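Local structure of AvrL567-A (Melampsora lini, 2OPC) at residues Val61-Ser66 / Arg100-Phe105; Thr16-Ser21 / Val34-Glu39. The protein is an avirulence protein of the flax rust fungus, probably recognised by the host plant in disease resistance, and binds a cobalt ion in this crystal. One frame throughout, in Å; residues are numbered along the deposited sequence.

Interaction 1 and interaction 2 meet through Ile102, whose side chain serves both. Its CD1 faces Ile63 in interaction 1, its CG2 lies 3.6 Å from NH1 of Arg20, and its CG1 packs 4.0 Å from CZ3 of Trp36, both residues of interaction 2. The centres of the two contacts are about 12 Å apart. Both reach the four-stranded antiparallel sheet: Val61-Ser66 through the inner strand 58-63 and Thr16-Ser21 through the outermost strand 16-19, while Val34-Glu39 brings in the three-stranded sheet. The cobalt ion belongs to the far end of interaction 1, on His62 and Cys60, and lies 12.0 Å from CD1 of Ile63.

Interaction 1 (Val61-Ser66 / Arg100-Phe105); sequences VHIAHS and RTIEGF. With CO (cobalt (II) ion), chain B.
Phe105 holds CG between its own backbone N and carbonyl carbon (chi1 53°), and His65 turns CG away from its carbonyl carbon (chi1 -76°); the two side chains thereby run next to each other in the same direction. Their rings meet obliquely, with planes 48° apart and centroids separated by 4.8 Å. The CD2-CE2 side of the phenyl ring does the touching, CD2 standing 3.6 Å above the plane of the imidazole and over its centre.

The backbones also join beside the rings. Phe105 O accepts a hydrogen bond from Ser66 N (2.8 Å), and the same oxygen receives a CA-H...O contact from His65 CA at 3.2 Å. The hydroxyl of Ser66 bonds to Leu107 O, a second hydrogen bond from this serine to the connection that carries Phe105. Further along, Ile63 and Ile102 approach at an angle and meet only by their ends, CD1 to CD1 at 3.8 Å.

On the opposite side of the strand from Ile63, His62 binds the cobalt ion through NE2 at 2.0 Å, together with Cys60. Strand 58-63 lies between strands 118-125 and 75-81, Ile63 also packing on Leu77 of the latter; Arg100-Phe105 belongs to the long connection between those two flanking strands, and His106 of that connection sets its ring against His65.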
loop_
_atom_site.group_PDB
_atom_site.type_symbol
_atom_site.label_atom_id
_atom_site.label_comp_id
_atom_site.label_asym_id
_atom_site.label_seq_id
_atom_site.Cartn_x
_atom_site.Cartn_y
_atom_site.Cartn_z
ATOM N N VAL A 61 -3.175 -2.469 -6.081
ATOM C CA VAL A 61 -2.845 -2.298 -4.640
ATOM C C VAL A 61 -4.154 -2.277 -3.880
ATOM O O VAL A 61 -4.944 -1.321 -4.033
ATOM C CB VAL A 61 -2.055 -1.015 -4.397
ATOM C CG1 VAL A 61 -1.668 -0.899 -2.935
ATOM C CG2 VAL A 61 -0.823 -0.996 -5.270
ATOM N N HIS A 62 -4.401 -3.333 -3.124
ATOM C CA HIS A 62 -5.621 -3.433 -2.332
ATOM C C HIS A 62 -5.368 -2.878 -0.946
ATOM O O HIS A 62 -4.297 -3.074 -0.355
ATOM C CB HIS A 62 -6.097 -4.896 -2.291
ATOM C CG HIS A 62 -6.761 -5.322 -3.570
ATOM N ND1 HIS A 62 -7.576 -6.429 -3.690
ATOM C CD2 HIS A 62 -6.788 -4.691 -4.773
ATOM C CE1 HIS A 62 -8.024 -6.486 -4.939
ATOM N NE2 HIS A 62 -7.571 -5.443 -5.605
ATOM N N ILE A 63 -6.399 -2.198 -0.444
ATOM C CA ILE A 63 -6.358 -1.598 0.895
ATOM C C ILE A 63 -7.663 -1.947 1.618
ATOM O O ILE A 63 -8.740 -1.894 1.022
ATOM C CB ILE A 63 -6.161 -0.058 0.809
ATOM C CG1 ILE A 63 -6.001 0.560 2.205
ATOM C CG2 ILE A 63 -7.272 0.625 0.028
ATOM C CD1 ILE A 63 -5.307 1.904 2.179
ATOM N N ALA A 64 -7.538 -2.314 2.894
ATOM C CA ALA A 64 -8.722 -2.641 3.706
ATOM C C ALA A 64 -9.349 -1.368 4.254
ATOM O O ALA A 64 -8.675 -0.346 4.428
ATOM C CB ALA A 64 -8.336 -3.529 4.835
ATOM N N HIS A 65 -10.640 -1.453 4.552
ATOM C CA HIS A 65 -11.352 -0.433 5.299
ATOM C C HIS A 65 -11.598 -0.920 6.734
ATOM O O HIS A 65 -11.904 -2.102 6.950
ATOM C CB HIS A 65 -12.693 -0.105 4.613
ATOM C CG HIS A 65 -12.540 0.757 3.394
ATOM N ND1 HIS A 65 -13.571 1.505 2.868
ATOM C CD2 HIS A 65 -11.451 1.015 2.623
ATOM C CE1 HIS A 65 -13.127 2.162 1.807
ATOM N NE2 HIS A 65 -11.846 1.895 1.650
ATOM N N SER A 66 -11.471 0.010 7.695
ATOM C CA SER A 66 -11.678 -0.309 9.114
ATOM C C SER A 66 -13.055 0.104 9.585
ATOM O O SER A 66 -13.472 -0.295 10.663
ATOM C CB SER A 66 -10.633 0.378 9.990
ATOM O OG SER A 66 -10.741 1.762 9.782
ATOM N N ARG A 100 -7.087 8.710 -3.252
ATOM C CA ARG A 100 -5.712 9.120 -3.574
ATOM C C ARG A 100 -4.926 9.198 -2.272
ATOM O O ARG A 100 -3.696 9.036 -2.257
ATOM C CB ARG A 100 -5.728 10.492 -4.257
ATOM C CG ARG A 100 -4.363 11.132 -4.493
ATOM C CD ARG A 100 -4.516 12.586 -4.896
ATOM N NE ARG A 100 -3.230 13.231 -5.169
ATOM C CZ ARG A 100 -2.543 13.958 -4.285
ATOM N NH1 ARG A 100 -3.011 14.151 -3.053
ATOM N NH2 ARG A 100 -1.385 14.505 -4.640
ATOM N N THR A 101 -5.635 9.438 -1.174
ATOM C CA THR A 101 -4.976 9.698 0.100
ATOM C C THR A 101 -5.596 8.895 1.230
ATOM O O THR A 101 -6.725 8.437 1.150
ATOM C CB THR A 101 -5.030 11.180 0.456
ATOM O OG1 THR A 101 -6.397 11.605 0.370
ATOM C CG2 THR A 101 -4.175 12.023 -0.523
ATOM N N ILE A 102 -4.824 8.702 2.280
ATOM C CA ILE A 102 -5.250 7.938 3.432
ATOM C C ILE A 102 -6.265 8.727 4.263
ATOM O O ILE A 102 -6.068 9.921 4.559
ATOM C CB ILE A 102 -3.996 7.487 4.245
ATOM C CG1 ILE A 102 -3.093 6.629 3.349
ATOM C CG2 ILE A 102 -4.379 6.779 5.599
ATOM C CD1 ILE A 102 -3.777 5.389 2.697
ATOM N N GLU A 103 -7.366 8.056 4.589
ATOM C CA GLU A 103 -8.459 8.619 5.354
ATOM C C GLU A 103 -8.707 7.808 6.615
ATOM O O GLU A 103 -8.154 6.700 6.806
ATOM C CB GLU A 103 -9.741 8.529 4.508
ATOM C CG GLU A 103 -9.681 9.180 3.144
ATOM C CD GLU A 103 -10.109 10.627 3.195
ATOM O OE1 GLU A 103 -10.334 11.225 2.118
ATOM O OE2 GLU A 103 -10.251 11.175 4.311
ATOM N N GLY A 104 -9.560 8.318 7.503
ATOM C CA GLY A 104 -9.801 7.608 8.731
ATOM C C GLY A 104 -10.298 6.196 8.546
ATOM O O GLY A 104 -9.977 5.324 9.356
ATOM N N PHE A 105 -11.082 5.964 7.491
ATOM C CA PHE A 105 -11.680 4.645 7.309
ATOM C C PHE A 105 -10.666 3.630 6.743
ATOM O O PHE A 105 -11.031 2.479 6.529
ATOM C CB PHE A 105 -12.940 4.706 6.427
ATOM C CG PHE A 105 -12.734 5.395 5.099
ATOM C CD1 PHE A 105 -13.174 6.710 4.927
ATOM C CD2 PHE A 105 -12.089 4.753 4.037
ATOM C CE1 PHE A 105 -13.000 7.367 3.698
ATOM C CE2 PHE A 105 -11.917 5.392 2.801
ATOM C CZ PHE A 105 -12.381 6.691 2.624
HETATM CO CO CO B . -7.989 -4.697 -7.417
#

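Interaction 2 (Thr16-Ser21 / Val34-Glu39); sequences TRFYRS and VKWDNE
Val34 meets Phe18 first: its CG1 comes over one face of the phenyl ring in a CH-pi contact, 3.9 Å from Phe18 CE2. Phe18 reaches across because CG is anti to its backbone N (chi1 -179°), which carries the ring between the side chains of Val34 and Trp36. At Lys35 the side chain turns away, toward a cation-pi contact with Trp88, and the backbone does the work, its C atom sitting at the phenyl edge 3.6 Å from Phe18 CZ.

Trp36 closes the opposite face. Its five-membered ring forms an offset stack with Phe18, the planes 19° apart and the centroids 4.2 Å from each other, with Phe18 CE2 pressed to 3.3 Å from Trp36 CE2. The indole is also held by its edge: NE1 donates a nearly straight hydrogen bond of 2.9 Å to Tyr19 O, and that oxygen lies in the ring plane, which should resist rotation of the indole. Tyr19 O additionally receives a weak bond from Ser21 N, as Arg20 is the centre of an inverse gamma turn. The bent chain of Arg20 crosses the tryptophan side chain at about a right angle, CD lying 3.8 Å from Trp36 CZ2.

Beyond the strand, Asp37 bonds through OD2 to the hydroxyl of Thr42 and, weakly, through OD1 to Met43 N. Strands 16-19 and 34-36 run roughly parallel, 25° apart, with axes 8.9 Å from each other, and belong to different sheets packed face to face; Phe18 and Val34 share Ile121 of strand 118-125, Val26 of strand 25-28 and Pro44 of strand 44-48.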
loop_
_atom_site.group_PDB
_atom_site.type_symbol
_atom_site.label_atom_id
_atom_site.label_comp_id
_atom_site.label_asym_id
_atom_site.label_seq_id
_atom_site.Cartn_x
_atom_site.Cartn_y
_atom_site.Cartn_z
ATOM N N THR A 16 -0.468 -6.778 4.493
ATOM C CA THR A 16 0.673 -6.320 5.265
ATOM C C THR A 16 0.268 -5.070 6.054
ATOM O O THR A 16 -0.359 -4.167 5.495
ATOM C CB THR A 16 1.827 -5.968 4.309
ATOM O OG1 THR A 16 2.220 -7.155 3.590
ATOM C CG2 THR A 16 3.040 -5.395 5.032
ATOM N N ARG A 17 0.590 -5.038 7.344
ATOM C CA ARG A 17 0.410 -3.798 8.110
ATOM C C ARG A 17 1.483 -2.772 7.768
ATOM O O ARG A 17 2.688 -3.075 7.774
ATOM C CB ARG A 17 0.456 -4.095 9.599
ATOM C CG ARG A 17 -0.648 -5.037 10.026
ATOM C CD ARG A 17 -0.652 -5.097 11.566
ATOM N NE ARG A 17 -1.719 -5.923 12.109
ATOM C CZ ARG A 17 -1.980 -6.027 13.412
ATOM N NH1 ARG A 17 -1.251 -5.333 14.278
ATOM N NH2 ARG A 17 -2.975 -6.795 13.828
ATOM N N PHE A 18 1.043 -1.564 7.457
ATOM C CA PHE A 18 1.986 -0.473 7.182
ATOM C C PHE A 18 1.643 0.638 8.174
ATOM O O PHE A 18 0.580 1.258 8.099
ATOM C CB PHE A 18 1.832 -0.040 5.711
ATOM C CG PHE A 18 2.761 1.084 5.277
ATOM C CD1 PHE A 18 4.096 1.056 5.637
ATOM C CD2 PHE A 18 2.278 2.147 4.508
ATOM C CE1 PHE A 18 4.955 2.058 5.204
ATOM C CE2 PHE A 18 3.160 3.185 4.081
ATOM C CZ PHE A 18 4.491 3.096 4.463
ATOM N N TYR A 19 2.574 0.834 9.120
ATOM C CA TYR A 19 2.323 1.716 10.251
ATOM C C TYR A 19 2.460 3.210 9.946
ATOM O O TYR A 19 3.284 3.594 9.140
ATOM C CB TYR A 19 3.218 1.302 11.434
ATOM C CG TYR A 19 2.653 0.097 12.143
ATOM C CD1 TYR A 19 1.723 0.249 13.163
ATOM C CD2 TYR A 19 2.984 -1.192 11.739
ATOM C CE1 TYR A 19 1.154 -0.868 13.811
ATOM C CE2 TYR A 19 2.432 -2.326 12.390
ATOM C CZ TYR A 19 1.511 -2.141 13.400
ATOM O OH TYR A 19 0.956 -3.228 14.050
ATOM N N ARG A 20 1.637 4.050 10.583
ATOM C CA ARG A 20 1.665 5.505 10.416
ATOM C C ARG A 20 2.740 6.103 11.301
ATOM O O ARG A 20 2.501 6.951 12.134
ATOM C CB ARG A 20 0.319 6.081 10.746
ATOM C CG ARG A 20 -0.772 5.603 9.782
ATOM C CD ARG A 20 -1.077 6.735 8.873
ATOM N NE ARG A 20 -1.847 7.791 9.520
ATOM C CZ ARG A 20 -2.408 8.819 8.880
ATOM N NH1 ARG A 20 -2.210 8.860 7.530
ATOM N NH2 ARG A 20 -3.143 9.779 9.571
ATOM N N SER A 21 3.954 5.620 11.048
ATOM C CA SER A 21 5.193 6.259 11.533
ATOM C C SER A 21 5.902 6.726 10.270
ATOM O O SER A 21 6.006 5.959 9.327
ATOM C CB SER A 21 6.055 5.191 12.186
ATOM O OG SER A 21 7.393 5.634 12.316
ATOM N N VAL A 34 7.595 -0.200 -0.060
ATOM C CA VAL A 34 6.639 0.868 0.236
ATOM C C VAL A 34 7.215 1.817 1.269
ATOM O O VAL A 34 7.802 1.345 2.253
ATOM C CB VAL A 34 5.294 0.294 0.777
ATOM C CG1 VAL A 34 4.195 1.366 0.797
ATOM C CG2 VAL A 34 4.837 -0.895 -0.048
ATOM N N LYS A 35 7.028 3.123 1.080
ATOM C CA LYS A 35 7.391 4.100 2.124
ATOM C C LYS A 35 6.308 5.176 2.123
ATOM O O LYS A 35 5.426 5.165 1.263
ATOM C CB LYS A 35 8.782 4.737 1.858
ATOM C CG LYS A 35 8.787 5.683 0.654
ATOM C CD LYS A 35 10.122 6.393 0.535
ATOM C CE LYS A 35 10.077 7.392 -0.624
ATOM N NZ LYS A 35 11.352 8.201 -0.671
ATOM N N TRP A 36 6.380 6.110 3.069
ATOM C CA TRP A 36 5.454 7.225 3.053
ATOM C C TRP A 36 5.951 8.359 2.195
ATOM O O TRP A 36 7.151 8.585 2.064
ATOM C CB TRP A 36 5.208 7.746 4.488
ATOM C CG TRP A 36 4.399 6.825 5.325
ATOM C CD1 TRP A 36 4.810 6.095 6.421
ATOM C CD2 TRP A 36 3.008 6.582 5.178
ATOM N NE1 TRP A 36 3.770 5.367 6.937
ATOM C CE2 TRP A 36 2.639 5.663 6.200
ATOM C CE3 TRP A 36 2.031 7.040 4.268
ATOM C CZ2 TRP A 36 1.318 5.219 6.356
ATOM C CZ3 TRP A 36 0.723 6.584 4.412
ATOM C CH2 TRP A 36 0.382 5.669 5.447
ATOM N N ASP A 37 5.004 9.156 1.685
ATOM C CA ASP A 37 5.364 10.280 0.836
ATOM C C ASP A 37 6.147 11.329 1.562
ATOM O O ASP A 37 7.125 11.875 1.011
ATOM C CB ASP A 37 4.119 10.845 0.116
ATOM C CG ASP A 37 2.997 11.297 1.078
ATOM O OD1 ASP A 37 2.898 10.859 2.237
ATOM O OD2 ASP A 37 2.182 12.142 0.643
ATOM N N ASN A 38 5.732 11.609 2.789
ATOM C CA ASN A 38 6.375 12.603 3.661
ATOM C C ASN A 38 5.827 12.472 5.085
ATOM O O ASN A 38 5.073 11.529 5.405
ATOM C CB ASN A 38 6.187 14.030 3.107
ATOM C CG ASN A 38 4.742 14.365 2.898
ATOM O OD1 ASN A 38 3.904 14.160 3.770
ATOM N ND2 ASN A 38 4.422 14.851 1.691
ATOM N N GLU A 39 6.231 13.366 5.976
ATOM C CA GLU A 39 5.876 13.229 7.375
ATOM C C GLU A 39 4.386 13.321 7.653
ATOM O O GLU A 39 3.906 12.859 8.637
ATOM C CB GLU A 39 6.665 14.196 8.275
ATOM C CG GLU A 39 6.144 15.588 8.294
ATOM C CD GLU A 39 6.244 16.276 9.665
ATOM O OE1 GLU A 39 7.240 16.009 10.329
ATOM O OE2 GLU A 39 5.336 17.049 10.035
#